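Alcohol dehydrogenase, zinc-containing (Thermotoga maritima, PDB 3IP1) catalyses the NAD(+)-dependent oxidation of scyllo-inosose to 3-dehydro-scyllo-inosose as a zinc-dependent dehydrogenase, probably as one step of myo-inositol breakdown. Local coordinates at residues A[109-113]-A[114-118]; A[158-162]-A[163-167]; A[227-230]-A[231-235]; A[324-328]-A[329-333]; A[298-301]-A[302-306]. All coordinates share one frame; numbering follows the deposited sequence. Where two conformers were deposited one is given.

Interaction 1 (A[109-113]-A[114-118])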
# COMPACT_ATOMS: atom_id res chain seq x y z
N GLU A 109 11.33 34.29 -10.24
CA GLU A 109 11.41 32.91 -9.74
C GLU A 109 10.05 32.20 -9.78
O GLU A 109 9.85 31.21 -9.06
CB GLU A 109 11.91 32.90 -8.30
CG GLU A 109 13.35 33.35 -8.07
CD GLU A 109 13.64 33.70 -6.60
OE1 GLU A 109 13.03 33.09 -5.69
OE2 GLU A 109 14.48 34.58 -6.34
N ALA A 110 9.11 32.71 -10.58
CA ALA A 110 7.76 32.13 -10.64
C ALA A 110 7.71 30.99 -11.65
O ALA A 110 7.45 31.20 -12.84
CB ALA A 110 6.71 33.20 -10.95
N ILE A 111 7.96 29.77 -11.18
CA ILE A 111 8.24 28.65 -12.10
C ILE A 111 7.01 27.82 -12.47
O ILE A 111 6.26 27.39 -11.60
CB ILE A 111 9.35 27.72 -11.53
CG1 ILE A 111 10.60 28.54 -11.13
CG2 ILE A 111 9.68 26.62 -12.51
CD1 ILE A 111 11.26 29.33 -12.29
N ASN A 112 6.82 27.61 -13.76
CA ASN A 112 5.78 26.73 -14.27
C ASN A 112 6.29 25.28 -14.25
O ASN A 112 7.29 24.97 -14.91
CB ASN A 112 5.39 27.13 -15.69
CG ASN A 112 4.27 26.28 -16.26
OD1 ASN A 112 3.87 25.30 -15.65
ND2 ASN A 112 3.76 26.65 -17.44
N ARG A 113 5.61 24.42 -13.49
CA ARG A 113 5.98 23.01 -13.42
C ARG A 113 5.97 22.29 -14.77
O ARG A 113 6.78 21.39 -14.98
CB ARG A 113 5.08 22.25 -12.45
CG ARG A 113 5.49 22.39 -11.00
CD ARG A 113 4.46 21.76 -10.11
NE ARG A 113 3.30 22.64 -9.97
CZ ARG A 113 2.97 23.29 -8.86
NH1 ARG A 113 1.90 24.09 -8.85
NH2 ARG A 113 3.72 23.15 -7.77
N ARG A 114 5.07 22.69 -15.68
CA ARG A 114 5.06 22.14 -17.05
C ARG A 114 6.44 22.18 -17.72
O ARG A 114 6.81 21.24 -18.41
CB ARG A 114 4.03 22.85 -17.95
CG ARG A 114 3.94 22.22 -19.36
CD ARG A 114 2.96 22.92 -20.31
NE ARG A 114 3.24 24.34 -20.48
CZ ARG A 114 4.07 24.87 -21.39
NH1 ARG A 114 4.76 24.10 -22.23
NH2 ARG A 114 4.22 26.18 -21.46
N THR A 115 7.19 23.26 -17.51
CA THR A 115 8.45 23.48 -18.22
C THR A 115 9.65 23.51 -17.30
O THR A 115 10.78 23.45 -17.76
CB THR A 115 8.43 24.81 -18.99
OG1 THR A 115 8.17 25.88 -18.07
CG2 THR A 115 7.36 24.79 -20.08
N ASN A 116 9.41 23.62 -16.00
CA ASN A 116 10.46 23.95 -15.04
C ASN A 116 11.18 25.27 -15.36
O ASN A 116 12.34 25.46 -15.03
CB ASN A 116 11.46 22.80 -14.86
CG ASN A 116 12.28 22.95 -13.58
OD1 ASN A 116 11.76 23.39 -12.54
ND2 ASN A 116 13.55 22.58 -13.65
N LYS A 117 10.45 26.17 -16.00
CA LYS A 117 10.92 27.52 -16.29
C LYS A 117 9.89 28.54 -15.86
O LYS A 117 8.73 28.19 -15.61
CB LYS A 117 11.25 27.67 -17.78
CG LYS A 117 12.46 26.85 -18.17
CD LYS A 117 12.59 26.69 -19.67
CE LYS A 117 13.86 25.91 -19.99
NZ LYS A 117 14.10 25.83 -21.47
N ARG A 118 10.34 29.78 -15.76
CA ARG A 118 9.46 30.90 -15.44
C ARG A 118 8.21 30.84 -16.31
O ARG A 118 8.29 30.52 -17.51
CB ARG A 118 10.19 32.24 -15.64
CG ARG A 118 9.89 33.29 -14.58
CD ARG A 118 10.45 34.68 -14.95
NE ARG A 118 9.47 35.51 -15.67
CZ ARG A 118 9.56 36.83 -15.82
NH1 ARG A 118 10.59 37.50 -15.31
NH2 ARG A 118 8.63 37.47 -16.49
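Arg114 opens the returning half of a tight turn, and its backbone N donates to the side-chain OD1 of Asn112 at 2.9 Å. The donor stands well above the plane of that amide. Asn112 can bend over the turn because its CG is anti to its own backbone N (chi1 -178°), which carries the amide forward along the chain. The guanidinium of Arg114 passes the Asn112 amide with the two planes 77° apart, and both groups bind Glu123: NE of Arg114 in a salt bridge, ND2 of Asn112 in a hydrogen bond. One carboxylate thus fixes two side chains of the turn. Thr115 follows, its N bonded to Asn112 O at 3.1 Å, while its CG2 lies above one face of the Arg114 guanidinium, offset toward its rim. Its hydroxyl oxygen, OG1, accepts from the backbone N of Lys117 at 3.1 Å, an ST turn. Asn116 has a positive phi (56°) and adds a weak bond from its N to the same Asn112 O; its OD1 is bound by Asn149 of the second subunit. Against its backbone lies the methyl CG2 of Ile111, 3.5 Å from Asn116 C. Lys117 O then takes the N-H of Asn112 at 2.7 Å. At Arg118 the CA approaches Ala110 O at 3.3 Å in a CH...O contact, and Ile111 CD1 lies 3.6 Å from Arg118 N. With Asn116 and Lys117 both facing Asn112, this is a beta hairpin closed by a G1 beta bulge, set in the GroES-like domain.

Interaction 2 (A[158-162]-A[163-167])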
# COMPACT_ATOMS: atom_id res chain seq x y z
N ASP A 158 -7.43 37.20 -0.86
CA ASP A 158 -8.25 37.65 -2.02
C ASP A 158 -8.25 36.64 -3.16
O ASP A 158 -7.18 36.20 -3.62
CB ASP A 158 -7.81 39.04 -2.52
CG ASP A 158 -8.18 40.16 -1.55
OD1 ASP A 158 -9.19 40.01 -0.80
OD2 ASP A 158 -7.46 41.19 -1.52
N GLY A 159 -9.46 36.31 -3.61
CA GLY A 159 -9.71 35.25 -4.56
C GLY A 159 -10.04 35.73 -5.96
O GLY A 159 -9.65 36.83 -6.37
N ALA A 160 -10.78 34.90 -6.70
CA ALA A 160 -10.83 35.03 -8.16
C ALA A 160 -12.13 35.54 -8.79
O ALA A 160 -12.22 35.56 -10.01
CB ALA A 160 -10.39 33.72 -8.82
N PHE A 161 -13.11 35.96 -7.99
CA PHE A 161 -14.27 36.70 -8.52
C PHE A 161 -13.81 38.14 -8.76
O PHE A 161 -14.19 39.08 -8.05
CB PHE A 161 -15.48 36.66 -7.59
CG PHE A 161 -16.20 35.33 -7.55
CD1 PHE A 161 -16.53 34.66 -8.73
CD2 PHE A 161 -16.58 34.77 -6.34
CE1 PHE A 161 -17.22 33.44 -8.69
CE2 PHE A 161 -17.26 33.53 -6.30
CZ PHE A 161 -17.57 32.87 -7.48
N ALA A 162 -12.96 38.29 -9.77
CA ALA A 162 -12.19 39.50 -9.95
C ALA A 162 -11.74 39.49 -11.38
O ALA A 162 -11.92 38.48 -12.08
CB ALA A 162 -10.97 39.50 -9.00
N GLU A 163 -11.17 40.61 -11.81
CA GLU A 163 -10.58 40.69 -13.14
C GLU A 163 -9.17 40.10 -13.12
O GLU A 163 -8.73 39.51 -14.11
CB GLU A 163 -10.55 42.14 -13.63
CG GLU A 163 -11.92 42.80 -13.69
CD GLU A 163 -11.83 44.26 -14.08
OE1 GLU A 163 -11.63 44.54 -15.28
OE2 GLU A 163 -11.97 45.13 -13.19
N TYR A 164 -8.47 40.27 -12.00
CA TYR A 164 -7.12 39.74 -11.81
C TYR A 164 -6.99 39.11 -10.41
O TYR A 164 -7.66 39.55 -9.46
CB TYR A 164 -6.03 40.82 -12.03
CG TYR A 164 -6.03 41.41 -13.44
CD1 TYR A 164 -6.87 42.48 -13.75
CD2 TYR A 164 -5.24 40.88 -14.46
CE1 TYR A 164 -6.90 43.01 -15.02
CE2 TYR A 164 -5.27 41.41 -15.74
CZ TYR A 164 -6.11 42.49 -16.01
OH TYR A 164 -6.17 43.05 -17.27
N VAL A 165 -6.15 38.09 -10.29
CA VAL A 165 -5.83 37.48 -9.00
C VAL A 165 -4.34 37.21 -8.90
O VAL A 165 -3.69 36.80 -9.86
CB VAL A 165 -6.65 36.18 -8.73
CG1 VAL A 165 -6.19 35.03 -9.62
CG2 VAL A 165 -6.56 35.78 -7.26
N LYS A 166 -3.77 37.46 -7.73
CA LYS A 166 -2.38 37.18 -7.53
C LYS A 166 -2.25 35.89 -6.70
O LYS A 166 -2.92 35.74 -5.69
CB LYS A 166 -1.73 38.39 -6.87
CG LYS A 166 -0.24 38.33 -6.66
CD LYS A 166 0.07 37.73 -5.30
CE LYS A 166 -0.17 38.72 -4.16
NZ LYS A 166 1.01 39.61 -4.01
N VAL A 167 -1.41 34.96 -7.15
CA VAL A 167 -1.09 33.75 -6.37
C VAL A 167 0.39 33.40 -6.53
O VAL A 167 1.02 33.77 -7.53
CB VAL A 167 -1.93 32.50 -6.82
CG1 VAL A 167 -3.40 32.73 -6.66
CG2 VAL A 167 -1.63 32.12 -8.26
O HOH W 1 -4.71 37.29 -3.95
O HOH W 2 -8.20 39.04 -6.54
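Val165 turns its side chain toward the loop 158-162, and the methyl CG2 does the touching, 3.4 Å from Gly159 O and close to Asp158 O as well. The rotamer explains this reach: CG2 is anti to the backbone N, while CG1 takes the less common place between the N and the carbonyl carbon (chi1 71°). From there CG1 meets Ala160 CB at the long distance of 4.5 Å, and Phe99 of the strand 98-106 packs on both residues. Nearer the bend, an inverse gamma turn centred on Phe161, the methyl of Ala162 sits 3.3 Å from Tyr164 O. Glu163 points its carboxylate elsewhere: CG lies beside its own N (chi1 -59°) and the chain beyond is extended. The charged ends find partners outside the contact, Glu163 OE2 on the backbone N of Arg4, Asp158 OD1 on Arg7 and Lys166 on Glu53 and Glu57. The contact lies in the GroES-like domain, where the loop enters strand 164-168, with Gly159 about 6 Å from the side chain of the metal ligand His97.

Two waters join the backbones where the segments run too far apart for direct bonding. One donates to Asp158 O at 2.7 Å and to Lys166 O at 2.9 Å; the other donates to Gly159 O at 2.6 Å and to Tyr164 O at 3.0 Å. Each water therefore spends two hydrogens on carbonyls that could not pair directly. The chemistry implies that acceptors meet here through water, while a valine methyl fills in beside them.

Interaction 3 (A[227-230]-A[231-235])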
# COMPACT_ATOMS: atom_id res chain seq x y z
N LEU A 227 -20.80 14.37 -8.38
CA LEU A 227 -20.79 14.27 -9.84
C LEU A 227 -19.38 14.03 -10.43
O LEU A 227 -19.24 13.28 -11.39
CB LEU A 227 -21.45 15.50 -10.46
CG LEU A 227 -22.97 15.57 -10.28
CD1 LEU A 227 -23.57 16.83 -10.95
CD2 LEU A 227 -23.65 14.30 -10.79
N ALA A 228 -18.37 14.69 -9.88
CA ALA A 228 -16.98 14.46 -10.29
C ALA A 228 -16.58 13.04 -9.96
O ALA A 228 -15.97 12.36 -10.80
CB ALA A 228 -16.05 15.46 -9.60
N ALA A 229 -16.95 12.57 -8.77
CA ALA A 229 -16.65 11.19 -8.39
C ALA A 229 -17.25 10.16 -9.36
O ALA A 229 -16.61 9.16 -9.66
CB ALA A 229 -17.07 10.90 -6.95
N VAL A 230 -18.46 10.42 -9.88
CA VAL A 230 -19.08 9.52 -10.86
C VAL A 230 -18.19 9.39 -12.07
O VAL A 230 -17.85 8.27 -12.49
CB VAL A 230 -20.49 10.00 -11.31
CG1 VAL A 230 -20.97 9.20 -12.53
CG2 VAL A 230 -21.47 9.83 -10.18
N ALA A 231 -17.81 10.54 -12.61
CA ALA A 231 -16.93 10.64 -13.76
C ALA A 231 -15.59 9.96 -13.50
O ALA A 231 -15.12 9.15 -14.31
CB ALA A 231 -16.72 12.11 -14.15
N ILE A 232 -14.96 10.29 -12.37
CA ILE A 232 -13.62 9.77 -12.07
C ILE A 232 -13.63 8.25 -11.95
O ILE A 232 -12.76 7.57 -12.51
CB ILE A 232 -13.05 10.38 -10.76
CG1 ILE A 232 -12.67 11.86 -10.98
CG2 ILE A 232 -11.83 9.58 -10.33
CD1 ILE A 232 -12.69 12.70 -9.64
N LEU A 233 -14.61 7.74 -11.23
CA LEU A 233 -14.69 6.32 -10.92
C LEU A 233 -15.13 5.48 -12.11
O LEU A 233 -14.71 4.34 -12.23
CB LEU A 233 -15.57 6.10 -9.69
CG LEU A 233 -14.87 6.58 -8.41
CD1 LEU A 233 -15.83 6.64 -7.19
CD2 LEU A 233 -13.62 5.71 -8.13
N LYS A 234 -15.96 6.05 -13.00
CA LYS A 234 -16.21 5.39 -14.28
C LYS A 234 -14.92 5.33 -15.11
O LYS A 234 -14.55 4.26 -15.57
CB LYS A 234 -17.35 6.03 -15.07
CG LYS A 234 -17.97 5.11 -16.11
CD LYS A 234 -18.47 3.79 -15.50
CE LYS A 234 -18.96 2.79 -16.57
NZ LYS A 234 -19.51 1.54 -15.95
N HIS A 235 -14.24 6.46 -15.27
CA HIS A 235 -12.94 6.48 -15.95
C HIS A 235 -11.92 5.54 -15.30
O HIS A 235 -11.03 5.04 -16.00
CB HIS A 235 -12.39 7.91 -16.11
CG HIS A 235 -12.93 8.62 -17.32
ND1 HIS A 235 -14.19 9.21 -17.34
CD2 HIS A 235 -12.42 8.79 -18.56
CE1 HIS A 235 -14.41 9.73 -18.53
NE2 HIS A 235 -13.36 9.48 -19.30
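Ala228 and Ile232 stand one helical turn apart, and the N-H of Ile232 reaches Ala228 O at 2.8 Å, nearly in line with the carbonyl bond. The same pattern satisfies the neighbouring acceptors: Leu233 N donates to Ala229 O at 2.9 Å and Lys234 N to Val230 O at 3.0 Å. The bond from Ala231 N to Leu227 O, at 3.3 Å, is weak although straight. Ala231 O is doubly used, since both the backbone N and the imidazole ND1 of His235 donate to it, from opposite faces of the carbonyl plane. The bond from His235 ND1 to Ala231 O is 3.2 Å long and lies in the plane of the ring, so ND1 carries a hydrogen and the ring's rotation is restrained. Lys234 sends its ammonium away, to a salt bridge with Asp260 and a hydrogen bond to Ala238 O.

Between the polar rungs, small side chains meet longer ones. Ile232 CD1 lies 4.3 Å from Ala228 CB, and Leu233 CD1 approaches Ala229 CB in like fashion; CG1 of Ile232 and CG of Leu233 both lie beside the backbone N, and the chains run back toward the preceding turn. Ala200 of the helix 194-207 covers Ala228 and Ile232, while Val230 rests on Ile219, Val241 and Leu243. This is the helix of the first beta-alpha-beta unit of a Rossmann fold, whose start overlaps a GxGxxG-type pattern, consistent with NAD(+) binding.

Interaction 4 (A[324-328]-A[329-333])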
# COMPACT_ATOMS: atom_id res chain seq x y z
N ILE A 324 -22.14 10.42 13.75
CA ILE A 324 -22.51 9.29 12.91
C ILE A 324 -22.75 8.07 13.81
O ILE A 324 -21.93 7.77 14.70
CB ILE A 324 -21.40 9.02 11.88
CG1 ILE A 324 -21.26 10.22 10.94
CG2 ILE A 324 -21.64 7.73 11.13
CD1 ILE A 324 -19.87 10.40 10.42
N PRO A 325 -23.87 7.35 13.59
CA PRO A 325 -24.17 6.17 14.39
C PRO A 325 -23.46 4.92 13.83
O PRO A 325 -24.06 4.07 13.17
CB PRO A 325 -25.71 6.07 14.31
CG PRO A 325 -26.06 6.70 12.97
CD PRO A 325 -24.88 7.55 12.52
N LEU A 326 -22.17 4.85 14.13
CA LEU A 326 -21.28 3.78 13.70
C LEU A 326 -21.47 2.48 14.49
O LEU A 326 -21.39 2.45 15.70
CB LEU A 326 -19.81 4.24 13.83
CG LEU A 326 -18.70 3.21 13.62
CD1 LEU A 326 -18.79 2.63 12.21
CD2 LEU A 326 -17.32 3.84 13.88
N THR A 327 -21.72 1.41 13.75
CA THR A 327 -21.80 0.08 14.32
C THR A 327 -20.45 -0.59 14.02
O THR A 327 -20.22 -1.03 12.88
CB THR A 327 -22.91 -0.74 13.65
OG1 THR A 327 -24.10 0.05 13.54
CG2 THR A 327 -23.19 -2.06 14.41
N GLY A 328 -19.58 -0.65 15.02
CA GLY A 328 -18.24 -1.24 14.86
C GLY A 328 -18.28 -2.62 14.22
O GLY A 328 -17.49 -2.91 13.30
N GLU A 329 -19.21 -3.44 14.68
CA GLU A 329 -19.34 -4.83 14.24
C GLU A 329 -19.42 -4.99 12.74
O GLU A 329 -18.85 -5.92 12.16
CB GLU A 329 -20.56 -5.47 14.89
CG GLU A 329 -20.89 -6.88 14.41
CD GLU A 329 -21.82 -7.61 15.34
OE1 GLU A 329 -21.48 -7.72 16.53
OE2 GLU A 329 -22.89 -8.08 14.89
N VAL A 330 -20.16 -4.09 12.09
CA VAL A 330 -20.30 -4.13 10.65
C VAL A 330 -18.93 -4.09 9.95
O VAL A 330 -18.66 -4.92 9.07
CB VAL A 330 -21.20 -2.99 10.15
CG1 VAL A 330 -21.09 -2.83 8.62
CG2 VAL A 330 -22.69 -3.23 10.63
N PHE A 331 -18.09 -3.13 10.36
CA PHE A 331 -16.74 -2.95 9.85
C PHE A 331 -15.79 -4.10 10.18
O PHE A 331 -15.03 -4.51 9.31
CB PHE A 331 -16.18 -1.54 10.18
CG PHE A 331 -16.96 -0.47 9.49
CD1 PHE A 331 -16.53 0.04 8.27
CD2 PHE A 331 -18.21 -0.08 9.98
CE1 PHE A 331 -17.31 0.97 7.56
CE2 PHE A 331 -18.99 0.85 9.28
CZ PHE A 331 -18.54 1.37 8.06
N GLN A 332 -15.89 -4.66 11.39
CA GLN A 332 -15.11 -5.84 11.73
C GLN A 332 -15.48 -7.07 10.88
O GLN A 332 -14.62 -7.73 10.29
CB GLN A 332 -15.29 -6.18 13.21
CG GLN A 332 -14.61 -5.21 14.18
CD GLN A 332 -15.11 -5.39 15.61
OE1 GLN A 332 -16.24 -5.84 15.85
NE2 GLN A 332 -14.28 -5.02 16.58
N VAL A 333 -16.78 -7.35 10.82
CA VAL A 333 -17.26 -8.57 10.19
C VAL A 333 -17.16 -8.55 8.65
O VAL A 333 -16.97 -9.59 8.02
CB VAL A 333 -18.69 -8.93 10.70
CG1 VAL A 333 -19.24 -10.17 9.99
CG2 VAL A 333 -18.69 -9.18 12.22
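An extended run through Leu326 and Thr327 passes into helical geometry around Gly328, where phi and psi become -50° and -44°. Two carbonyls receive the first turn: Thr327 O takes a weak bond from Val330 N at 3.2 Å, and Gly328 O a straighter one from Gln332 N at 3.0 Å, lying in the carbonyl plane.

Among the side chains, Leu326 and Phe331 meet most closely. The methyl CD1 of Leu326 comes to 3.4 Å from Phe331 CE2, approaching the ring obliquely; with CG anti to its backbone N (chi1 172°), Leu326 extends forward to the helix. Thr327 O lies at the ring's edge, in its plane, 3.7 Å from Phe331 CD2. Val330 CG2 packs obliquely against Thr327 CB at 3.9 Å. Gln332 uses its NE2 elsewhere, on the carbonyls of Ile316 and Ala318 of the fourth subunit.

Leu326 and Phe331 both lean on Ile338 of the strand 337-340 and on the helix 293-306, while Ile324 and Leu326 pair antiparallel with a strand of the fourth subunit, carrying a sheet across the interface.

Interaction 5 (A[298-301]-A[302-306])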
# COMPACT_ATOMS: atom_id res chain seq x y z
N PRO A 298 -27.00 4.33 8.40
CA PRO A 298 -27.63 3.02 8.61
C PRO A 298 -27.82 2.25 7.31
O PRO A 298 -27.61 1.03 7.26
CB PRO A 298 -28.99 3.39 9.24
CG PRO A 298 -28.75 4.69 9.91
CD PRO A 298 -27.77 5.42 9.05
N GLN A 299 -28.22 2.96 6.25
CA GLN A 299 -28.38 2.32 4.95
C GLN A 299 -27.06 1.86 4.34
O GLN A 299 -27.02 0.82 3.69
CB GLN A 299 -29.08 3.26 4.00
CG GLN A 299 -30.37 3.81 4.56
CD GLN A 299 -30.91 4.90 3.69
OE1 GLN A 299 -31.21 4.68 2.52
NE2 GLN A 299 -31.00 6.10 4.24
N ILE A 300 -26.00 2.64 4.51
CA ILE A 300 -24.68 2.24 4.01
C ILE A 300 -24.23 1.00 4.76
O ILE A 300 -23.77 0.03 4.16
CB ILE A 300 -23.60 3.35 4.23
CG1 ILE A 300 -23.88 4.57 3.35
CG2 ILE A 300 -22.19 2.83 3.90
CD1 ILE A 300 -23.02 5.81 3.72
N GLU A 301 -24.36 1.04 6.09
CA GLU A 301 -24.02 -0.09 6.93
C GLU A 301 -24.84 -1.34 6.59
O GLU A 301 -24.35 -2.46 6.69
CB GLU A 301 -24.17 0.27 8.40
CG GLU A 301 -23.04 1.15 8.93
CD GLU A 301 -23.04 1.20 10.44
OE1 GLU A 301 -24.08 0.79 10.98
OE2 GLU A 301 -22.05 1.65 11.08
N GLU A 302 -26.09 -1.15 6.16
CA GLU A 302 -26.91 -2.30 5.85
C GLU A 302 -26.45 -2.96 4.55
O GLU A 302 -26.43 -4.20 4.46
CB GLU A 302 -28.41 -1.96 5.81
CG GLU A 302 -29.26 -3.25 5.86
CD GLU A 302 -30.73 -3.06 5.52
OE1 GLU A 302 -31.28 -1.97 5.77
OE2 GLU A 302 -31.35 -4.02 5.01
N VAL A 303 -26.11 -2.15 3.55
CA VAL A 303 -25.53 -2.68 2.33
C VAL A 303 -24.20 -3.41 2.61
O VAL A 303 -24.00 -4.54 2.16
CB VAL A 303 -25.31 -1.60 1.26
CG1 VAL A 303 -24.44 -2.16 0.14
CG2 VAL A 303 -26.65 -1.09 0.70
N ILE A 304 -23.32 -2.78 3.37
CA ILE A 304 -22.02 -3.37 3.66
C ILE A 304 -22.25 -4.73 4.32
O ILE A 304 -21.66 -5.73 3.92
CB ILE A 304 -21.12 -2.45 4.53
CG1 ILE A 304 -20.65 -1.22 3.72
CG2 ILE A 304 -19.92 -3.22 5.04
CD1 ILE A 304 -19.90 -0.11 4.59
N TRP A 305 -23.13 -4.75 5.31
CA TRP A 305 -23.45 -5.95 6.07
C TRP A 305 -23.98 -7.07 5.17
O TRP A 305 -23.46 -8.17 5.19
CB TRP A 305 -24.48 -5.64 7.16
CG TRP A 305 -24.77 -6.82 8.04
CD1 TRP A 305 -25.87 -7.64 7.98
CD2 TRP A 305 -23.95 -7.33 9.10
NE1 TRP A 305 -25.79 -8.62 8.96
CE2 TRP A 305 -24.63 -8.45 9.66
CE3 TRP A 305 -22.72 -6.94 9.65
CZ2 TRP A 305 -24.11 -9.18 10.74
CZ3 TRP A 305 -22.21 -7.66 10.72
CH2 TRP A 305 -22.90 -8.78 11.24
N ARG A 306 -24.99 -6.76 4.37
CA ARG A 306 -25.68 -7.77 3.57
C ARG A 306 -24.94 -8.19 2.29
O ARG A 306 -25.18 -9.29 1.77
CB ARG A 306 -27.09 -7.30 3.23
CG ARG A 306 -28.04 -7.26 4.46
CD ARG A 306 -29.39 -6.66 4.11
NE ARG A 306 -30.01 -7.38 2.99
CZ ARG A 306 -31.13 -7.00 2.38
NH1 ARG A 306 -31.77 -5.91 2.78
NH2 ARG A 306 -31.61 -7.71 1.37
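Ile300 and Ile304 lie side by side and point the same way on a helix of the Rossmann fold, the one that crosses from strand 285-288 to strand 313-316 in a beta-alpha-beta unit. Their touching atoms are methyls: CG2 of Ile300 meets CD1 of Ile304 at 3.8 Å. Both keep CG1 beside the backbone N (chi1 -71° in Ile304), so the longer arm of Ile304 runs back along the helix, where its CG1 also passes 3.4 Å from Ile300 O. This apolar side rests on the sheet, both isoleucines packing on Phe286 and Val314, and Val303 joins them on Phe286 while its CG2 lies near Gln299 O, at 3.6 Å.

Beneath the side chains the backbone bonds follow the helical pattern. Ile304 N reaches Ile300 O at 3.0 Å, in the carbonyl plane, and Trp305 N reaches Glu301 O at 2.9 Å. Where Pro298 gives its carbonyl O, Glu302 N is bonded at 2.9 Å, with a weak second link to Gln299 O.

The other sides diverge. Toward the helix 328-333, Glu301 touches Phe331 and its OE1 bonds to Thr327 OG1, while the indole of Trp305 swings away from the first segment to pack on Glu329 and Val333. Glu302 and Arg306, four residues apart, face helix 270-277, and Arg306 NH1 also bridges to Glu272, probably stabilising the negative charges gathered there. In the salt bridge with Glu302, Arg306 NH1 meets OE2 of that residue at 3.0 Å within the guanidinium plane.

From the N terminus, interaction 1 closes a hairpin loop and interaction 2 turns a loop into the strand 164-168; both belong to the GroES-like domain, their nearest atoms about 7 Å apart. The chain then enters the nucleotide-binding domain, where interaction 3 spans a turn of the helix 224-235. Interaction 5 does the same in the helix 293-306, and interaction 4 follows at a strand-to-helix junction. All five are local and in series, so none nests in or crosses another. Interactions 4 and 5 alone touch, through Glu301 with Thr327 and through Glu329 OE2, 3.7 Å from Trp305 CH2, tying the interface segment to the Rossmann helix.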